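Local coordinates for uncharacterized protein 4E10_S0_1Z6NA_001 (T18) (Artificial gene, PDB 3LEF) that is an artificial epitope-scaffold, probably designed to present the HIV epitope of antibody 4E10 on a thioredoxin-like fold, at residues A5-F8 against D9-E12; Q34-S38 against N39-S43. All coordinates share one frame; numbering follows the deposited sequence.

Contact 1 and contact 2 are both surface turns at the C-terminal ends of helices, the first closing helix 4-10 and the second helix 23-39. They share no element and lie on opposite sides of the chain's centre, their own centres 29 Å apart. Each has one buried leucine facing inward, Leu-7 or Leu-36, but the surroundings differ: Leu-7 reaches the sheet and helix 93-99, whereas Leu-36 packs among helices 67-82 and 151-163. In 5-12 the backbone bonds are all weak and a water helps out, and a second subunit lies close by. In 34-43 two stronger backbone bonds end the helix, and no other chain touches it.

Contact 1. Residues A5-F8 against D9-E12; sequences AELF and DIGE
Ile-10 lies one helical turn beyond Glu-6 and Leu-7 and leans on both. Its CB is 4.2 Å from Glu-6 O. With chi1 at 57°, CG1 is held between its own backbone N and carbonyl carbon, which turns it back over the preceding turn: CG1 lies 3.5 Å from Leu-7 O and 3.6 Å from Glu-6 O. The other branch, CG2, stays 4.1 Å from Glu-6 O, and at the tip CD1 meets Leu-7 CD2 at 4.3 Å, a loose apolar touch. The CG1 branch does both jobs, passing the two carbonyl oxygens and carrying CD1 to the leucine, while CG2 stays at the margin; a beta-branched residue can do both from one CB.

This is the last turn of the short N-terminal helix of a thioredoxin-like fold, lying against the sheet. Leu-7 is buried against Leu-59 and helix 93-99, Phe-8 touches Ala-89 of strand 86-91, and His-20 of the second subunit packs on Ile-10.

The backbone bonds of the turn are all weak. Glu-6 O receives both Asp-9 N and Ile-10 N, the latter at 3.3 Å, and a water donates to the same Glu-6 O from 2.9 Å. That water also gives a weak bond to Asp-9 OD2; a charged residue fits this exposed side, where water can reach its carboxylate. Gly-11 N donates weakly to Leu-7 O, 3.0 Å away, as the chain leaves the helix.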
ATOM      1  N   ALA A   5      15.064   8.530  -5.319  1.00 59.16           N
ATOM      2  CA  ALA A   5      14.797   9.712  -4.474  1.00 59.52           C
ATOM      3  C   ALA A   5      13.311  10.038  -4.405  1.00 59.92           C
ATOM      4  O   ALA A   5      12.800  10.485  -3.374  1.00 60.75           O
ATOM      5  CB  ALA A   5      15.552  10.937  -5.011  1.00 58.89           C
ATOM      6  N   GLU A   6      12.626   9.850  -5.522  1.00 59.61           N
ATOM      7  CA  GLU A   6      11.215  10.165  -5.593  1.00 59.33           C
ATOM      8  C   GLU A   6      10.433   9.113  -4.831  1.00 59.25           C
ATOM      9  O   GLU A   6       9.470   9.441  -4.126  1.00 58.51           O
ATOM     10  CB  GLU A   6      10.754  10.273  -7.053  1.00 59.35           C
ATOM     11  CG  GLU A   6      11.274  11.528  -7.747  1.00 58.67           C
ATOM     12  CD  GLU A   6      11.070  11.508  -9.244  1.00 59.21           C
ATOM     13  OE1 GLU A   6      10.875  10.405  -9.787  1.00 59.59           O
ATOM     14  OE2 GLU A   6      11.111  12.593  -9.873  1.00 58.20           O
ATOM     15  N   LEU A   7      10.866   7.860  -4.956  1.00 59.03           N
ATOM     16  CA  LEU A   7      10.218   6.745  -4.265  1.00 59.14           C
ATOM     17  C   LEU A   7      10.421   6.806  -2.753  1.00 59.63           C
ATOM     18  O   LEU A   7       9.505   6.535  -1.982  1.00 60.34           O
ATOM     19  CB  LEU A   7      10.725   5.404  -4.811  1.00 58.97           C
ATOM     20  CG  LEU A   7      10.144   4.971  -6.167  1.00 58.25           C
ATOM     21  CD1 LEU A   7      10.640   3.591  -6.559  1.00 55.96           C
ATOM     22  CD2 LEU A   7       8.615   4.985  -6.154  1.00 53.74           C
ATOM     23  N   PHE A   8      11.628   7.158  -2.328  1.00 60.30           N
ATOM     24  CA  PHE A   8      11.935   7.308  -0.905  1.00 60.62           C
ATOM     25  C   PHE A   8      11.171   8.497  -0.277  1.00 61.39           C
ATOM     26  O   PHE A   8      10.845   8.513   0.905  1.00 61.52           O
ATOM     27  CB  PHE A   8      13.452   7.460  -0.734  1.00 59.96           C
ATOM     28  CG  PHE A   8      13.902   7.493   0.695  1.00 59.83           C
ATOM     29  CD1 PHE A   8      14.273   6.334   1.341  1.00 57.46           C
ATOM     30  CD2 PHE A   8      13.956   8.699   1.391  1.00 59.60           C
ATOM     31  CE1 PHE A   8      14.679   6.362   2.652  1.00 56.65           C
ATOM     32  CE2 PHE A   8      14.354   8.729   2.707  1.00 57.91           C
ATOM     33  CZ  PHE A   8      14.716   7.560   3.336  1.00 58.66           C
ATOM     34  N   ASP A   9      10.870   9.493  -1.087  1.00 62.69           N
ATOM     35  CA  ASP A   9      10.146  10.667  -0.605  1.00 63.76           C
ATOM     36  C   ASP A   9       8.687  10.312  -0.250  1.00 63.44           C
ATOM     37  O   ASP A   9       8.184  10.720   0.808  1.00 64.29           O
ATOM     38  CB  ASP A   9      10.221  11.761  -1.668  1.00 64.52           C
ATOM     39  CG  ASP A   9       9.518  13.042  -1.257  1.00 68.27           C
ATOM     40  OD1 ASP A   9       9.866  13.608  -0.192  1.00 73.34           O
ATOM     41  OD2 ASP A   9       8.633  13.493  -2.022  1.00 69.93           O
ATOM     42  N   ILE A  10       8.028   9.532  -1.109  1.00 62.28           N
ATOM     43  CA  ILE A  10       6.639   9.131  -0.871  1.00 61.10           C
ATOM     44  C   ILE A  10       6.534   7.898   0.029  1.00 61.24           C
ATOM     45  O   ILE A  10       5.436   7.511   0.440  1.00 61.74           O
ATOM     46  CB  ILE A  10       5.829   8.881  -2.202  1.00 60.72           C
ATOM     47  CG1 ILE A  10       6.484   7.819  -3.082  1.00 60.06           C
ATOM     48  CG2 ILE A  10       5.645  10.168  -2.979  1.00 59.84           C
ATOM     49  CD1 ILE A  10       5.533   7.211  -4.092  1.00 60.17           C
ATOM     50  N   GLY A  11       7.663   7.262   0.325  1.00 60.48           N
ATOM     51  CA  GLY A  11       7.671   6.176   1.300  1.00 59.72           C
ATOM     52  C   GLY A  11       7.293   6.665   2.682  1.00 59.05           C
ATOM     53  O   GLY A  11       7.588   7.762   3.044  1.00 59.94           O
ATOM     54  N   GLU A  12       6.631   5.847   3.472  1.00 60.08           N
ATOM     55  CA  GLU A  12       6.250   6.263   4.818  1.00 60.27           C
ATOM     56  C   GLU A  12       7.321   5.874   5.826  1.00 58.95           C
ATOM     57  O   GLU A  12       8.049   4.926   5.607  1.00 57.84           O
ATOM     58  CB  GLU A  12       4.924   5.613   5.205  1.00 61.31           C
ATOM     59  CG  GLU A  12       3.770   6.121   4.349  1.00 63.29           C
ATOM     60  CD  GLU A  12       2.534   6.418   5.154  1.00 67.77           C
ATOM     61  OE1 GLU A  12       2.480   7.502   5.806  1.00 64.67           O
ATOM     62  OE2 GLU A  12       1.609   5.572   5.101  1.00 71.54           O
TER
HETATM   63  O   HOH W   1       8.577  12.093  -5.038  1.00 48.03           O

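Contact 2. Residues Q34-S38 against N39-S43; sequences QKLES and NGLPS
Asn-39 N donates to Lys-35 O at 2.9 Å and Gly-40 N to Leu-36 O at 2.8 Å, two i to i+4 bonds that carry the helix to its end; the second is the more bent, 138° at the hydrogen, and comes from above the carbonyl plane. Gly-40 then leaves helical geometry with a phi of 75°, a value that glycine, having no CB, adopts with little strain.

On one flank the Asn-39 amide crosses the root of the Lys-35 side chain, and its ND2 is 3.3 Å from Lys-35 CG. With CG of Asn-39 anti to its own carbonyl carbon (chi1 -60°), the amide folds back beside Lys-35 O, though ND2 is poorly angled to bond there. The extended lysine chain runs on past the amide, and its NZ bonds to Trp-147 O, which suits a long residue with a polar tip.

Ser-38 turns its hydroxyl back along the helix: OG donates to Gln-34 O at 2.8 Å, while Ser-38 N reaches the same oxygen at 2.9 Å from the other face of its plane. A serine suits this exposed place because its short hydroxyl can give its hydrogen to the carbonyl one turn back.

On the inward flank Leu-36 CD1 meets Leu-41 CD2 at 4.1 Å, an apolar contact, and CD1 also passes Gly-40 O at 4.0 Å. Phe-78 of helix 67-82 touches both leucines.

Pro-42 follows as the N-cap residue of helix 43-50. A glycine in the first non-helical place, with a leucine four residues before it and another directly after it in apolar contact across the bend, is characteristic of a helix C-terminus, here in a short helix-loop-helix connection within the thioredoxin-like scaffold.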
ATOM      1  N   GLN A  34       9.938  -5.635  21.451  1.00 60.70           N
ATOM      2  CA  GLN A  34      10.244  -6.020  22.834  1.00 61.79           C
ATOM      3  C   GLN A  34      11.400  -7.024  22.988  1.00 61.27           C
ATOM      4  O   GLN A  34      12.149  -6.954  23.954  1.00 61.51           O
ATOM      5  CB  GLN A  34       9.001  -6.598  23.525  1.00 62.78           C
ATOM      6  CG  GLN A  34       8.131  -5.577  24.268  1.00 66.41           C
ATOM      7  CD  GLN A  34       8.709  -5.150  25.628  1.00 69.03           C
ATOM      8  OE1 GLN A  34       9.772  -5.616  26.046  1.00 71.52           O
ATOM      9  NE2 GLN A  34       8.007  -4.245  26.311  1.00 70.10           N
ATOM     10  N   LYS A  35      11.537  -7.951  22.050  1.00 61.09           N
ATOM     11  CA  LYS A  35      12.600  -8.949  22.099  1.00 61.37           C
ATOM     12  C   LYS A  35      13.966  -8.281  21.926  1.00 60.83           C
ATOM     13  O   LYS A  35      14.919  -8.602  22.612  1.00 59.43           O
ATOM     14  CB  LYS A  35      12.375 -10.004  21.005  1.00 61.71           C
ATOM     15  CG  LYS A  35      13.089 -11.330  21.240  1.00 63.19           C
ATOM     16  CD  LYS A  35      12.385 -12.490  20.530  1.00 62.63           C
ATOM     17  CE  LYS A  35      12.627 -13.809  21.251  1.00 64.25           C
ATOM     18  NZ  LYS A  35      11.668 -14.907  20.828  1.00 65.28           N
ATOM     19  N   LEU A  36      14.052  -7.345  20.988  1.00 61.21           N
ATOM     20  CA  LEU A  36      15.270  -6.546  20.813  1.00 60.35           C
ATOM     21  C   LEU A  36      15.516  -5.595  21.989  1.00 60.09           C
ATOM     22  O   LEU A  36      16.652  -5.413  22.421  1.00 60.49           O
ATOM     23  CB  LEU A  36      15.176  -5.753  19.515  1.00 60.26           C
ATOM     24  CG  LEU A  36      15.825  -6.298  18.239  1.00 58.89           C
ATOM     25  CD1 LEU A  36      16.451  -7.642  18.437  1.00 60.70           C
ATOM     26  CD2 LEU A  36      14.797  -6.313  17.134  1.00 59.26           C
ATOM     27  N   GLU A  37      14.457  -4.985  22.506  1.00 59.79           N
ATOM     28  CA  GLU A  37      14.591  -4.034  23.601  1.00 59.24           C
ATOM     29  C   GLU A  37      15.084  -4.719  24.871  1.00 59.05           C
ATOM     30  O   GLU A  37      15.839  -4.118  25.639  1.00 58.85           O
ATOM     31  CB  GLU A  37      13.262  -3.313  23.876  1.00 59.61           C
ATOM     32  CG  GLU A  37      12.703  -2.505  22.703  1.00 60.51           C
ATOM     33  CD  GLU A  37      13.316  -1.121  22.547  1.00 61.86           C
ATOM     34  OE1 GLU A  37      12.802  -0.356  21.705  1.00 62.24           O
ATOM     35  OE2 GLU A  37      14.298  -0.789  23.250  1.00 64.51           O
ATOM     36  N   SER A  38      14.661  -5.968  25.087  1.00 59.05           N
ATOM     37  CA  SER A  38      15.077  -6.769  26.254  1.00 58.47           C
ATOM     38  C   SER A  38      16.426  -7.458  26.050  1.00 58.15           C
ATOM     39  O   SER A  38      17.325  -7.339  26.876  1.00 58.24           O
ATOM     40  CB  SER A  38      14.044  -7.855  26.565  1.00 58.64           C
ATOM     41  OG  SER A  38      12.733  -7.330  26.649  1.00 59.20           O
ATOM     42  N   ASN A  39      16.558  -8.198  24.961  1.00 57.81           N
ATOM     43  CA  ASN A  39      17.762  -8.986  24.710  1.00 57.90           C
ATOM     44  C   ASN A  39      18.946  -8.160  24.195  1.00 56.65           C
ATOM     45  O   ASN A  39      20.098  -8.511  24.401  1.00 55.56           O
ATOM     46  CB  ASN A  39      17.454 -10.097  23.700  1.00 58.46           C
ATOM     47  CG  ASN A  39      16.369 -11.049  24.184  1.00 61.09           C
ATOM     48  OD1 ASN A  39      16.208 -11.246  25.387  1.00 64.81           O
ATOM     49  ND2 ASN A  39      15.630 -11.657  23.246  1.00 60.76           N
ATOM     50  N   GLY A  40      18.650  -7.088  23.484  1.00 56.42           N
ATOM     51  CA  GLY A  40      19.682  -6.287  22.861  1.00 56.32           C
ATOM     52  C   GLY A  40      20.273  -6.950  21.637  1.00 55.70           C
ATOM     53  O   GLY A  40      19.591  -7.659  20.925  1.00 56.02           O
ATOM     54  N   LEU A  41      21.554  -6.690  21.403  1.00 55.54           N
ATOM     55  CA  LEU A  41      22.285  -7.177  20.244  1.00 54.44           C
ATOM     56  C   LEU A  41      23.675  -7.539  20.695  1.00 54.25           C
ATOM     57  O   LEU A  41      24.152  -7.004  21.690  1.00 54.25           O
ATOM     58  CB  LEU A  41      22.422  -6.082  19.195  1.00 53.73           C
ATOM     59  CG  LEU A  41      21.177  -5.418  18.650  1.00 52.74           C
ATOM     60  CD1 LEU A  41      21.658  -4.286  17.772  1.00 52.02           C
ATOM     61  CD2 LEU A  41      20.331  -6.419  17.861  1.00 51.26           C
ATOM     62  N   PRO A  42      24.339  -8.450  19.971  1.00 54.98           N
ATOM     63  CA  PRO A  42      25.728  -8.793  20.293  1.00 55.09           C
ATOM     64  C   PRO A  42      26.638  -7.577  20.200  1.00 54.86           C
ATOM     65  O   PRO A  42      26.362  -6.661  19.424  1.00 55.13           O
ATOM     66  CB  PRO A  42      26.092  -9.830  19.214  1.00 54.98           C
ATOM     67  CG  PRO A  42      24.813 -10.410  18.808  1.00 54.56           C
ATOM     68  CD  PRO A  42      23.836  -9.262  18.852  1.00 55.10           C
ATOM     69  N   SER A  43      27.708  -7.571  20.980  1.00 54.77           N
ATOM     70  CA  SER A  43      28.595  -6.428  21.019  1.00 54.76           C
ATOM     71  C   SER A  43      29.341  -6.228  19.701  1.00 54.19           C
ATOM     72  O   SER A  43      29.595  -5.098  19.303  1.00 53.96           O
ATOM     73  CB  SER A  43      29.569  -6.542  22.189  1.00 54.92           C
ATOM     74  OG  SER A  43      30.258  -7.773  22.164  1.00 57.13           O
TER